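Local coordinates for glutathione S-transferase, N-terminal domain protein (Pseudomonas putida, PDB 4NAX) that probably acts as a glutathione transferase of the Ure2p-like kind and binds one oxidized glutathione disulfide per subunit, at residues A[10-15]-A[59-64]; A[24-29]-A[47-52]; A[35-40]-A[178-183]; A[65-70]-A[86-91]. One frame throughout, in Å; residues are numbered along the deposited sequence. Where two conformers were deposited one is given.

Contact 1 of 4, residues A[10-15]-A[59-64]; sequences TRKWPA and SPEFIS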
# COMPACT_ATOMS: atom_id res chain seq x y z
N THR A 10 -22.48 -11.35 -6.90
CA THR A 10 -23.86 -10.86 -6.85
C THR A 10 -24.87 -11.97 -6.55
O THR A 10 -26.02 -11.68 -6.23
CB THR A 10 -24.26 -10.13 -8.14
OG1 THR A 10 -24.28 -11.06 -9.24
CG2 THR A 10 -23.30 -8.96 -8.44
N ARG A 11 -24.44 -13.22 -6.65
CA ARG A 11 -25.30 -14.33 -6.26
C ARG A 11 -25.47 -14.35 -4.74
O ARG A 11 -26.54 -14.66 -4.22
CB ARG A 11 -24.73 -15.68 -6.73
CG ARG A 11 -24.74 -15.84 -8.23
CD ARG A 11 -24.01 -17.10 -8.66
NE ARG A 11 -23.47 -16.97 -10.00
CZ ARG A 11 -22.49 -17.72 -10.52
NH1 ARG A 11 -21.90 -18.66 -9.78
NH2 ARG A 11 -22.10 -17.52 -11.77
N LYS A 12 -24.40 -13.98 -4.04
CA LYS A 12 -24.40 -14.01 -2.60
C LYS A 12 -24.90 -12.70 -1.98
O LYS A 12 -25.56 -12.72 -0.93
CB LYS A 12 -23.02 -14.41 -2.09
CG LYS A 12 -22.92 -14.60 -0.60
CD LYS A 12 -21.59 -15.25 -0.26
CE LYS A 12 -21.40 -15.43 1.23
NZ LYS A 12 -22.25 -16.52 1.77
N TRP A 13 -24.62 -11.58 -2.64
CA TRP A 13 -25.14 -10.27 -2.24
C TRP A 13 -25.82 -9.62 -3.44
O TRP A 13 -25.21 -8.82 -4.14
CB TRP A 13 -24.02 -9.39 -1.74
CG TRP A 13 -23.39 -9.84 -0.46
CD1 TRP A 13 -23.82 -9.58 0.80
CD2 TRP A 13 -22.22 -10.65 -0.33
NE1 TRP A 13 -22.98 -10.17 1.72
CE2 TRP A 13 -21.98 -10.82 1.05
CE3 TRP A 13 -21.33 -11.20 -1.24
CZ2 TRP A 13 -20.91 -11.56 1.53
CZ3 TRP A 13 -20.25 -11.90 -0.76
CH2 TRP A 13 -20.05 -12.09 0.62
N PRO A 14 -27.09 -9.97 -3.70
CA PRO A 14 -27.76 -9.40 -4.87
C PRO A 14 -27.86 -7.88 -4.81
O PRO A 14 -28.03 -7.31 -3.74
CB PRO A 14 -29.15 -10.03 -4.84
CG PRO A 14 -29.00 -11.27 -4.04
CD PRO A 14 -27.90 -11.01 -3.06
N ALA A 15 -27.81 -7.25 -5.98
CA ALA A 15 -27.98 -5.83 -6.09
C ALA A 15 -29.47 -5.47 -6.17
O ALA A 15 -30.15 -5.86 -7.12
CB ALA A 15 -27.27 -5.32 -7.34
N SER A 59 -15.81 -17.08 1.13
CA SER A 59 -16.71 -17.73 0.19
C SER A 59 -16.17 -17.66 -1.23
O SER A 59 -15.49 -16.69 -1.62
CB SER A 59 -18.11 -17.12 0.26
OG SER A 59 -18.11 -15.78 -0.20
N PRO A 60 -16.52 -18.66 -2.05
CA PRO A 60 -16.10 -18.63 -3.45
C PRO A 60 -16.68 -17.41 -4.18
O PRO A 60 -16.02 -16.83 -5.03
CB PRO A 60 -16.62 -19.97 -4.04
CG PRO A 60 -17.29 -20.69 -2.93
CD PRO A 60 -17.17 -19.91 -1.66
N GLU A 61 -17.89 -17.03 -3.83
CA GLU A 61 -18.54 -15.89 -4.46
C GLU A 61 -17.77 -14.59 -4.13
O GLU A 61 -17.50 -13.80 -5.01
CB GLU A 61 -20.00 -15.77 -4.02
CG GLU A 61 -20.88 -16.94 -4.47
CD GLU A 61 -20.94 -18.10 -3.48
OE1 GLU A 61 -20.10 -18.18 -2.56
OE2 GLU A 61 -21.84 -18.94 -3.65
N PHE A 62 -17.40 -14.40 -2.87
CA PHE A 62 -16.61 -13.21 -2.52
C PHE A 62 -15.24 -13.20 -3.20
O PHE A 62 -14.86 -12.19 -3.79
CB PHE A 62 -16.44 -13.06 -1.00
CG PHE A 62 -15.76 -11.78 -0.61
CD1 PHE A 62 -16.43 -10.59 -0.69
CD2 PHE A 62 -14.43 -11.76 -0.22
CE1 PHE A 62 -15.83 -9.40 -0.37
CE2 PHE A 62 -13.81 -10.57 0.08
CZ PHE A 62 -14.51 -9.39 0.02
N ILE A 63 -14.54 -14.33 -3.12
CA ILE A 63 -13.19 -14.43 -3.64
C ILE A 63 -13.17 -14.26 -5.16
O ILE A 63 -12.17 -13.78 -5.71
CB ILE A 63 -12.53 -15.75 -3.19
CG1 ILE A 63 -12.28 -15.68 -1.67
CG2 ILE A 63 -11.23 -16.04 -3.92
CD1 ILE A 63 -11.85 -16.97 -1.04
N SER A 64 -14.25 -14.63 -5.85
CA SER A 64 -14.33 -14.48 -7.30
C SER A 64 -14.11 -13.05 -7.74
O SER A 64 -13.66 -12.80 -8.86
CB SER A 64 -15.65 -15.00 -7.87
OG SER A 64 -16.77 -14.19 -7.54
O HOH W 1 -21.51 -18.79 -0.11

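Contact 2 of 4, residues A[24-29]-A[47-52]; sequences YSLPTP and AHKVSF. With GDS (oxidized glutathione disulfide), chain C.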
# COMPACT_ATOMS: atom_id res chain seq x y z
N TYR A 24 -18.78 -4.07 -0.95
CA TYR A 24 -18.78 -5.31 -0.15
C TYR A 24 -17.77 -5.10 0.95
O TYR A 24 -16.57 -5.05 0.69
CB TYR A 24 -18.46 -6.52 -1.03
CG TYR A 24 -19.28 -6.57 -2.31
CD1 TYR A 24 -20.57 -7.13 -2.34
CD2 TYR A 24 -18.79 -6.03 -3.48
CE1 TYR A 24 -21.31 -7.14 -3.52
CE2 TYR A 24 -19.52 -6.07 -4.66
CZ TYR A 24 -20.78 -6.60 -4.67
OH TYR A 24 -21.48 -6.63 -5.86
N SER A 25 -18.24 -4.88 2.18
CA SER A 25 -17.38 -4.35 3.20
C SER A 25 -17.87 -4.69 4.60
O SER A 25 -18.81 -5.47 4.78
CB SER A 25 -17.23 -2.82 2.98
OG SER A 25 -16.17 -2.26 3.76
N LEU A 26 -17.21 -4.09 5.58
CA LEU A 26 -17.47 -4.28 7.00
C LEU A 26 -16.88 -3.04 7.68
O LEU A 26 -15.84 -2.55 7.21
CB LEU A 26 -16.80 -5.56 7.49
CG LEU A 26 -17.15 -6.02 8.90
CD1 LEU A 26 -18.61 -6.43 8.98
CD2 LEU A 26 -16.23 -7.16 9.27
N PRO A 27 -17.48 -2.52 8.78
CA PRO A 27 -16.91 -1.32 9.43
C PRO A 27 -15.64 -1.70 10.19
O PRO A 27 -15.67 -2.21 11.31
CB PRO A 27 -18.03 -0.84 10.35
CG PRO A 27 -19.26 -1.48 9.86
CD PRO A 27 -18.83 -2.81 9.30
N THR A 28 -14.53 -1.52 9.53
CA THR A 28 -13.18 -1.80 9.97
C THR A 28 -12.33 -0.64 9.46
O THR A 28 -12.78 0.12 8.61
CB THR A 28 -12.65 -3.06 9.30
OG1 THR A 28 -12.66 -2.84 7.88
CG2 THR A 28 -13.46 -4.29 9.61
N PRO A 29 -11.08 -0.51 9.91
CA PRO A 29 -10.33 0.65 9.46
C PRO A 29 -10.14 0.70 7.95
O PRO A 29 -10.06 1.79 7.40
CB PRO A 29 -8.98 0.53 10.19
CG PRO A 29 -8.94 -0.91 10.67
CD PRO A 29 -10.38 -1.21 10.99
N ALA A 47 -24.42 -0.62 -0.18
CA ALA A 47 -23.54 -1.30 0.74
C ALA A 47 -24.05 -2.68 1.14
O ALA A 47 -25.24 -2.89 1.40
CB ALA A 47 -23.30 -0.45 1.98
N HIS A 48 -23.11 -3.62 1.20
CA HIS A 48 -23.37 -4.99 1.57
C HIS A 48 -22.42 -5.42 2.65
O HIS A 48 -21.20 -5.27 2.52
CB HIS A 48 -23.17 -5.91 0.36
CG HIS A 48 -24.05 -5.59 -0.80
ND1 HIS A 48 -25.39 -5.93 -0.86
CD2 HIS A 48 -23.79 -4.92 -1.94
CE1 HIS A 48 -25.89 -5.53 -2.01
NE2 HIS A 48 -24.95 -4.88 -2.67
N LYS A 49 -22.97 -5.98 3.72
CA LYS A 49 -22.15 -6.48 4.82
C LYS A 49 -21.57 -7.87 4.54
O LYS A 49 -22.31 -8.83 4.28
CB LYS A 49 -22.98 -6.54 6.09
CG LYS A 49 -22.18 -7.03 7.28
CD LYS A 49 -23.00 -7.02 8.56
CE LYS A 49 -22.15 -7.42 9.74
NZ LYS A 49 -22.98 -7.63 10.96
N VAL A 50 -20.24 -7.95 4.61
CA VAL A 50 -19.49 -9.18 4.48
C VAL A 50 -19.09 -9.59 5.90
O VAL A 50 -18.22 -8.98 6.51
CB VAL A 50 -18.24 -8.97 3.60
CG1 VAL A 50 -17.41 -10.24 3.50
CG2 VAL A 50 -18.67 -8.52 2.21
N SER A 51 -19.78 -10.59 6.45
CA SER A 51 -19.59 -10.99 7.84
C SER A 51 -18.46 -11.99 8.00
O SER A 51 -18.52 -13.11 7.47
CB SER A 51 -20.87 -11.62 8.39
OG SER A 51 -20.64 -12.17 9.68
N PHE A 52 -17.44 -11.61 8.76
CA PHE A 52 -16.33 -12.52 9.08
C PHE A 52 -16.79 -13.68 9.97
O PHE A 52 -16.25 -14.79 9.90
CB PHE A 52 -15.19 -11.77 9.76
CG PHE A 52 -14.51 -10.72 8.90
CD1 PHE A 52 -14.74 -10.64 7.53
CD2 PHE A 52 -13.63 -9.83 9.48
CE1 PHE A 52 -14.11 -9.67 6.77
CE2 PHE A 52 -12.98 -8.86 8.72
CZ PHE A 52 -13.22 -8.79 7.37
N1 GDS C . -5.97 -12.10 9.17
CA1 GDS C . -5.90 -10.90 10.00
C1 GDS C . -4.93 -11.09 11.14
OE1 GDS C . -4.45 -10.06 11.68
OE2 GDS C . -4.62 -12.24 11.53
CB1 GDS C . -7.30 -10.59 10.56
CG1 GDS C . -7.46 -9.17 11.10
CD1 GDS C . -7.35 -8.14 9.99
O1 GDS C . -7.64 -8.43 8.85
N2 GDS C . -6.91 -6.95 10.37
CA2 GDS C . -6.81 -5.82 9.46
C2 GDS C . -5.38 -5.38 9.29
O2 GDS C . -4.61 -5.38 10.25
CB2 GDS C . -7.64 -4.65 9.99
SG2 GDS C . -9.41 -4.90 9.97
N3 GDS C . -5.02 -4.96 8.08
CA3 GDS C . -3.67 -4.52 7.78
C3 GDS C . -3.59 -3.44 6.72
OE3 GDS C . -2.51 -3.36 6.10
OE4 GDS C . -4.55 -2.68 6.59
N4 GDS C . -9.65 -9.45 6.84
CA4 GDS C . -10.27 -10.73 6.59
C4 GDS C . -9.34 -11.90 6.78
OE5 GDS C . -9.79 -13.07 6.63
OE6 GDS C . -8.16 -11.65 7.15
C5 GDS C . -9.99 -8.38 6.13
O5 GDS C . -10.80 -8.45 5.21
CA5 GDS C . -9.36 -7.06 6.51
N5 GDS C . -8.97 -6.32 5.32
CB5 GDS C . -10.37 -6.27 7.34
SG5 GDS C . -9.84 -4.63 7.82
CA6 GDS C . -5.84 -4.24 2.16
C6 GDS C . -6.70 -3.03 1.91
OE7 GDS C . -7.84 -3.21 1.43
OE8 GDS C . -6.21 -1.91 2.18
N6 GDS C . -4.42 -3.88 1.96
CB6 GDS C . -6.07 -4.75 3.58
CG6 GDS C . -7.50 -5.25 3.78
CD6 GDS C . -7.71 -5.93 5.10
O6 GDS C . -6.80 -6.07 5.92

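Contact 3 of 4, residues A[35-40]-A[178-183]; sequences SIMLEE and YSIADI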
# COMPACT_ATOMS: atom_id res chain seq x y z
N SER A 35 -16.26 3.54 2.52
CA SER A 35 -17.55 4.14 2.82
C SER A 35 -17.43 5.65 3.12
O SER A 35 -18.26 6.45 2.65
CB SER A 35 -18.28 3.39 3.92
OG SER A 35 -17.39 3.20 5.01
N ILE A 36 -16.41 6.05 3.86
CA ILE A 36 -16.18 7.47 4.08
C ILE A 36 -16.00 8.19 2.74
O ILE A 36 -16.59 9.24 2.50
CB ILE A 36 -14.97 7.72 5.01
CG1 ILE A 36 -15.31 7.28 6.43
CG2 ILE A 36 -14.60 9.20 4.99
CD1 ILE A 36 -14.12 7.25 7.35
N MET A 37 -15.16 7.64 1.86
CA MET A 37 -14.94 8.26 0.58
C MET A 37 -16.24 8.44 -0.20
O MET A 37 -16.49 9.51 -0.75
CB MET A 37 -13.95 7.40 -0.23
CG MET A 37 -13.65 7.94 -1.61
SD MET A 37 -12.82 9.53 -1.56
CE MET A 37 -12.42 9.69 -3.29
N LEU A 38 -17.06 7.39 -0.26
CA LEU A 38 -18.31 7.44 -0.99
C LEU A 38 -19.25 8.49 -0.39
O LEU A 38 -19.91 9.25 -1.13
CB LEU A 38 -18.97 6.07 -1.01
CG LEU A 38 -18.23 5.06 -1.90
CD1 LEU A 38 -18.61 3.64 -1.53
CD2 LEU A 38 -18.50 5.34 -3.36
N GLU A 39 -19.29 8.55 0.94
CA GLU A 39 -20.10 9.58 1.60
C GLU A 39 -19.59 10.99 1.29
O GLU A 39 -20.39 11.92 1.12
CB GLU A 39 -20.13 9.35 3.13
CG GLU A 39 -20.84 8.08 3.55
CD GLU A 39 -22.34 8.12 3.36
OE1 GLU A 39 -22.94 9.20 3.53
OE2 GLU A 39 -22.92 7.06 3.05
N GLU A 40 -18.28 11.18 1.28
CA GLU A 40 -17.69 12.50 1.00
C GLU A 40 -18.01 13.00 -0.41
O GLU A 40 -18.29 14.18 -0.59
CB GLU A 40 -16.16 12.48 1.15
CG GLU A 40 -15.65 12.31 2.57
CD GLU A 40 -15.69 13.57 3.44
OE1 GLU A 40 -16.35 14.60 3.10
OE2 GLU A 40 -15.10 13.52 4.54
N TYR A 178 -7.66 18.55 1.82
CA TYR A 178 -8.20 17.29 2.30
C TYR A 178 -8.26 16.30 1.15
O TYR A 178 -8.67 16.64 0.04
CB TYR A 178 -9.60 17.53 2.87
CG TYR A 178 -10.33 16.30 3.39
CD1 TYR A 178 -9.82 15.54 4.43
CD2 TYR A 178 -11.56 15.94 2.86
CE1 TYR A 178 -10.52 14.46 4.94
CE2 TYR A 178 -12.27 14.86 3.35
CZ TYR A 178 -11.75 14.11 4.40
OH TYR A 178 -12.45 13.05 4.93
N SER A 179 -7.82 15.07 1.39
CA SER A 179 -7.65 14.12 0.29
C SER A 179 -7.82 12.69 0.74
O SER A 179 -7.97 12.38 1.94
CB SER A 179 -6.23 14.26 -0.28
OG SER A 179 -5.26 13.63 0.57
N ILE A 180 -7.76 11.80 -0.25
CA ILE A 180 -7.75 10.37 0.02
C ILE A 180 -6.63 9.93 0.95
O ILE A 180 -6.76 8.87 1.59
CB ILE A 180 -7.73 9.53 -1.29
CG1 ILE A 180 -6.51 9.82 -2.17
CG2 ILE A 180 -9.05 9.72 -2.02
CD1 ILE A 180 -6.45 8.94 -3.41
N ALA A 181 -5.52 10.67 1.04
CA ALA A 181 -4.48 10.30 2.02
C ALA A 181 -5.00 10.43 3.45
O ALA A 181 -4.69 9.59 4.31
CB ALA A 181 -3.21 11.13 1.83
N ASP A 182 -5.75 11.49 3.74
CA ASP A 182 -6.34 11.65 5.07
C ASP A 182 -7.35 10.55 5.36
O ASP A 182 -7.39 9.99 6.45
CB ASP A 182 -6.99 13.01 5.22
CG ASP A 182 -6.05 14.13 4.84
OD1 ASP A 182 -5.03 14.31 5.53
OD2 ASP A 182 -6.32 14.81 3.84
N ILE A 183 -8.18 10.27 4.36
CA ILE A 183 -9.21 9.25 4.50
C ILE A 183 -8.57 7.87 4.75
O ILE A 183 -9.11 7.06 5.51
CB ILE A 183 -10.14 9.25 3.28
CG1 ILE A 183 -10.94 10.57 3.27
CG2 ILE A 183 -11.09 8.05 3.29
CD1 ILE A 183 -11.69 10.83 1.99

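Contact 4 of 4, residues A[65-70]-A[86-91]; sequences LSANNK and PLFESG. With GDS (oxidized glutathione disulfide), chain C; GOL (glycerol), chain D.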
# COMPACT_ATOMS: atom_id res chain seq x y z
N LEU A 65 -14.44 -12.10 -6.87
CA LEU A 65 -14.12 -10.71 -7.14
C LEU A 65 -12.91 -10.27 -6.33
O LEU A 65 -11.96 -9.71 -6.87
CB LEU A 65 -15.32 -9.83 -6.84
CG LEU A 65 -15.09 -8.38 -7.25
CD1 LEU A 65 -16.37 -7.73 -7.70
CD2 LEU A 65 -14.44 -7.60 -6.13
N SER A 66 -12.92 -10.55 -5.03
CA SER A 66 -11.88 -10.05 -4.14
C SER A 66 -10.87 -11.15 -3.87
O SER A 66 -11.00 -11.93 -2.92
CB SER A 66 -12.56 -9.54 -2.88
OG SER A 66 -11.64 -8.76 -2.16
N ALA A 67 -9.86 -11.24 -4.75
CA ALA A 67 -9.02 -12.43 -4.86
C ALA A 67 -8.21 -12.72 -3.61
O ALA A 67 -7.85 -13.86 -3.34
CB ALA A 67 -8.07 -12.33 -6.05
N ASN A 68 -7.88 -11.68 -2.85
CA ASN A 68 -7.12 -11.82 -1.61
C ASN A 68 -7.99 -12.11 -0.40
O ASN A 68 -7.50 -12.11 0.72
CB ASN A 68 -6.26 -10.56 -1.46
CG ASN A 68 -5.29 -10.62 -0.30
OD1 ASN A 68 -4.60 -11.61 -0.07
ND2 ASN A 68 -5.19 -9.50 0.41
N ASN A 69 -9.27 -12.38 -0.62
CA ASN A 69 -10.19 -12.74 0.45
C ASN A 69 -10.37 -11.68 1.52
O ASN A 69 -10.68 -12.01 2.67
CB ASN A 69 -10.02 -14.19 0.99
CG ASN A 69 -8.77 -14.46 1.81
OD1 ASN A 69 -7.87 -15.19 1.35
ND2 ASN A 69 -8.74 -13.99 3.04
N LYS A 70 -10.24 -10.41 1.14
CA LYS A 70 -10.35 -9.32 2.09
C LYS A 70 -11.32 -8.26 1.66
O LYS A 70 -11.58 -8.07 0.47
CB LYS A 70 -8.96 -8.75 2.41
CG LYS A 70 -8.12 -9.83 3.15
CD LYS A 70 -6.85 -9.41 3.79
CE LYS A 70 -6.23 -10.64 4.41
NZ LYS A 70 -4.99 -10.32 5.14
N PRO A 86 -14.67 -4.48 -11.42
CA PRO A 86 -14.38 -5.08 -10.11
C PRO A 86 -13.09 -4.51 -9.56
O PRO A 86 -12.17 -4.23 -10.32
CB PRO A 86 -14.20 -6.54 -10.45
CG PRO A 86 -13.58 -6.52 -11.82
CD PRO A 86 -14.15 -5.31 -12.51
N LEU A 87 -13.01 -4.30 -8.25
CA LEU A 87 -11.78 -3.78 -7.67
C LEU A 87 -11.71 -4.10 -6.19
O LEU A 87 -12.69 -3.94 -5.46
CB LEU A 87 -11.67 -2.26 -7.88
CG LEU A 87 -10.27 -1.67 -7.91
CD1 LEU A 87 -9.46 -2.19 -9.10
CD2 LEU A 87 -10.33 -0.16 -7.96
N PHE A 88 -10.53 -4.51 -5.74
CA PHE A 88 -10.23 -4.63 -4.32
C PHE A 88 -8.97 -3.82 -4.00
O PHE A 88 -8.36 -3.24 -4.89
CB PHE A 88 -10.23 -6.09 -3.87
CG PHE A 88 -9.16 -6.93 -4.49
CD1 PHE A 88 -9.40 -7.60 -5.68
CD2 PHE A 88 -7.93 -7.04 -3.91
CE1 PHE A 88 -8.42 -8.37 -6.28
CE2 PHE A 88 -6.94 -7.82 -4.49
CZ PHE A 88 -7.20 -8.48 -5.67
N GLU A 89 -8.62 -3.81 -2.72
CA GLU A 89 -7.58 -2.98 -2.08
C GLU A 89 -8.12 -1.59 -1.81
O GLU A 89 -8.35 -0.80 -2.74
CB GLU A 89 -6.27 -2.90 -2.85
CG GLU A 89 -5.51 -4.21 -2.90
CD GLU A 89 -4.97 -4.64 -1.55
OE1 GLU A 89 -4.58 -3.75 -0.74
OE2 GLU A 89 -4.94 -5.87 -1.31
N SER A 90 -8.31 -1.27 -0.53
CA SER A 90 -8.84 0.02 -0.15
C SER A 90 -8.14 1.19 -0.82
O SER A 90 -8.79 2.11 -1.32
CB SER A 90 -8.81 0.17 1.37
OG SER A 90 -7.50 0.26 1.87
N GLY A 91 -6.81 1.17 -0.84
CA GLY A 91 -6.07 2.28 -1.43
C GLY A 91 -6.27 2.41 -2.93
O GLY A 91 -6.24 3.53 -3.46
N1 GDS C . -5.97 -12.10 9.17
CA1 GDS C . -5.90 -10.90 10.00
C1 GDS C . -4.93 -11.09 11.14
OE1 GDS C . -4.45 -10.06 11.68
OE2 GDS C . -4.62 -12.24 11.53
CB1 GDS C . -7.30 -10.59 10.56
CG1 GDS C . -7.46 -9.17 11.10
CD1 GDS C . -7.35 -8.14 9.99
O1 GDS C . -7.64 -8.43 8.85
N2 GDS C . -6.91 -6.95 10.37
CA2 GDS C . -6.81 -5.82 9.46
C2 GDS C . -5.38 -5.38 9.29
O2 GDS C . -4.61 -5.38 10.25
CB2 GDS C . -7.64 -4.65 9.99
SG2 GDS C . -9.41 -4.90 9.97
N3 GDS C . -5.02 -4.96 8.08
CA3 GDS C . -3.67 -4.52 7.78
C3 GDS C . -3.59 -3.44 6.72
OE3 GDS C . -2.51 -3.36 6.10
OE4 GDS C . -4.55 -2.68 6.59
N4 GDS C . -9.65 -9.45 6.84
CA4 GDS C . -10.27 -10.73 6.59
C4 GDS C . -9.34 -11.90 6.78
OE5 GDS C . -9.79 -13.07 6.63
OE6 GDS C . -8.16 -11.65 7.15
C5 GDS C . -9.99 -8.38 6.13
O5 GDS C . -10.80 -8.45 5.21
CA5 GDS C . -9.36 -7.06 6.51
N5 GDS C . -8.97 -6.32 5.32
CB5 GDS C . -10.37 -6.27 7.34
SG5 GDS C . -9.84 -4.63 7.82
CA6 GDS C . -5.84 -4.24 2.16
C6 GDS C . -6.70 -3.03 1.91
OE7 GDS C . -7.84 -3.21 1.43
OE8 GDS C . -6.21 -1.91 2.18
N6 GDS C . -4.42 -3.88 1.96
CB6 GDS C . -6.07 -4.75 3.58
CG6 GDS C . -7.50 -5.25 3.78
CD6 GDS C . -7.71 -5.93 5.10
O6 GDS C . -6.80 -6.07 5.92
C1 GOL D . -2.87 -6.84 1.04
O1 GOL D . -4.28 -6.69 0.91
C2 GOL D . -2.64 -6.96 2.58
O2 GOL D . -2.76 -5.68 3.20
C3 GOL D . -3.64 -7.86 3.31
O3 GOL D . -3.45 -9.21 2.88
O HOH W 2 -7.27 -7.20 -0.51

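Contact 1 of 4, residues A[10-15]-A[59-64]
The short helix 9-12 and the turn after it pack against the start of helix 60-65, with Lys12 and Trp13 lying against Ser59, Glu61 and Phe62. Lys12 runs along the helix start: its CB meets Glu61 CB at 3.8 Å, and its CD comes within 3.5 Å of Ser59 OG as plain packing. With CG anti to the backbone N (chi1 -174°), the extended chain carries CD and CE past Ser59 OG, and the bend at the last torsion turns NZ back toward a water, to which it donates at 3.0 Å and which donates to Glu61 OE1 at 2.9 Å. Ser59 is the N-cap, its OG accepting from Phe62 N at 3.1 Å and also bonded to Asp56 O. The indole of Trp13 turns its CZ3-CH2 rim to Phe62, CZ3 lying 4.0 Å from Phe62 CB near the plane of both rings, while NE1 is tied to Lys49 O on strand 45-49. A broad aromatic suits this place, packing at its rim and spending its one ring N-H on a backbone carbonyl. No direct hydrogen bond joins the two segments, so apolar packing and a water-relayed attraction between opposite charges, probably modest in strength, carry the contact.

Contact 2 of 4, residues A[24-29]-A[47-52]
Leu26 reaches across to the chain beyond strand 45-49 and can be followed outward. Its CB lies 3.8 Å from Val50 O; from CG the two methyls part, CD1 packing against Lys49 CE at 3.8 Å and CD2 settling over the centre of the Phe52 ring, 3.7 Å from the centroid, in a CH-pi contact. Placing CG anti to the backbone N (chi1 -171°) sends this fork toward Phe52. The ring's opposite face is turned to CA4 of the glutathione disulfide, and Phe52 CZ approaches its O5 at 3.3 Å. An alanine in place of Phe52 would probably open a gap between Leu26 and the ligand, leaving both without the ring that separates them. Behind this pair, Ser25 N gives to His48 O at 3.0 Å, and Val50 N to Ser25 O at 2.9 Å. Tyr24 and His48 point the same way from neighbouring strands, their rings nearly parallel but slid apart, and His48 NE2 goes on to Gln22 OE1. Thr28 brings OG1 to 3.3 Å from the disulfide sulfur SG5. Parallel strands joined through helix 31-41 form the beta-alpha-beta unit of the thioredoxin-like fold, with the ligand pocket at the strand ends.

Contact 3 of 4, residues A[35-40]-A[178-183]
Helix 31-41 and the first turn of helix 180-193 approach closely, the CA atoms of Met37 and Ile183 being 7.0 Å apart, and the contacts between them are made by side chains. Ile183 is central to it. Its CD1 lies 3.9 Å from Met37 SD, and its CG2 meets Ile36 CG2 at 4.1 Å as the two isoleucines slide past one another in opposite directions. Met37, bent at chi2 (64°), turns its thioether toward the second helix, and CE touches Ile180 CG2 at 3.6 Å. Branched isoleucines offer methyls on several sides, while the flexible methionine can adapt to what lies between them; all four residues are buried. Where the apolar patch gives way to polar groups, Tyr178 OH donates to Glu40 OE2 at 2.7 Å. The phenol comes from above the carboxylate plane, 42° out of it, and the two side chains cross at about a right angle. The same oxygen forms a salt bridge with Arg220, which also makes a cation-pi contact with the Tyr178 ring; this shared cation probably favours the charged form of Glu40. The second helix is held at its start by a capping box: Ser179 OG accepts from Ala181 N at 3.0 Å, and Asp182 OD2 takes Ser179 N on its anti lone pair at 2.9 Å. Val223 and Ala222 of helix 221-226 and Leu94 and Leu97 of helix 90-101 continue the packing. This is the interface of a glutathione transferase between its thioredoxin-like domain and its all-helical C-terminal domain.

Contact 4 of 4, residues A[65-70]-A[86-91]
One face of the Phe88 ring is covered by the backbone of the turn formed by residues 66-69: Ala67 N stands 3.5 Å above the plane, offset toward the rim. Leu65 O, 3.5 Å from Phe88 CD1, and Asn68 CB approach obliquely, while Trp118 of the second subunit meets the ring edge-to-face. With chi1 at 64°, Phe88 CG lies between its own backbone N and carbonyl carbon, laying the ring under the turn; Ser66 OG packs on Phe88 CB while donating to Lys70 O at 2.7 Å, probably steadying the chain as it leaves the turn. A serine replacing Phe88 would probably leave the turn without its flat support and Trp118 of the second subunit without its aromatic mate. Leu65 CD1 touches Pro86 CB at 3.7 Å. A water joins Asn68 ND2 to Glu89 OE2, and Asn68 OD1 turns to Arg159 of the second subunit. Glu89 OE1 receives N6 of the glutathione disulfide at 2.7 Å, and Ser90 N gives to its OE7 at 2.8 Å. The contact lies where edge strand 85-88 passes into helix 90-101; Leu65 packs on Ala73 and Leu75 of strand 73-76, while Leu87 points from the other face toward Ile93 and Tyr96 of that helix.

In the fold
Contacts 3 and 4 are buried, whereas contacts 1 and 2 are only partly so. Contacts 2 and 4 reach the same sheet at its outermost strands, 45-49 and 85-88, and both touch the glutathione disulfide, the former through packing and the latter through hydrogen bonds. Contact 1 lies about 21 Å from the chain's centre, yet it touches both: Trp13 packs on Val50 of contact 2, and Phe62 on Lys70 of contact 4. Contact 3 touches none of the others, though its helix 31-41 links the two strands of contact 2; of the four, it is the one whose segments come from different domains. Chemistry follows place: water-bridged opposite charges at the periphery, strand bonds in the sheet, apolar packing with a polar rim between domains, intersubunit partners around contact 4.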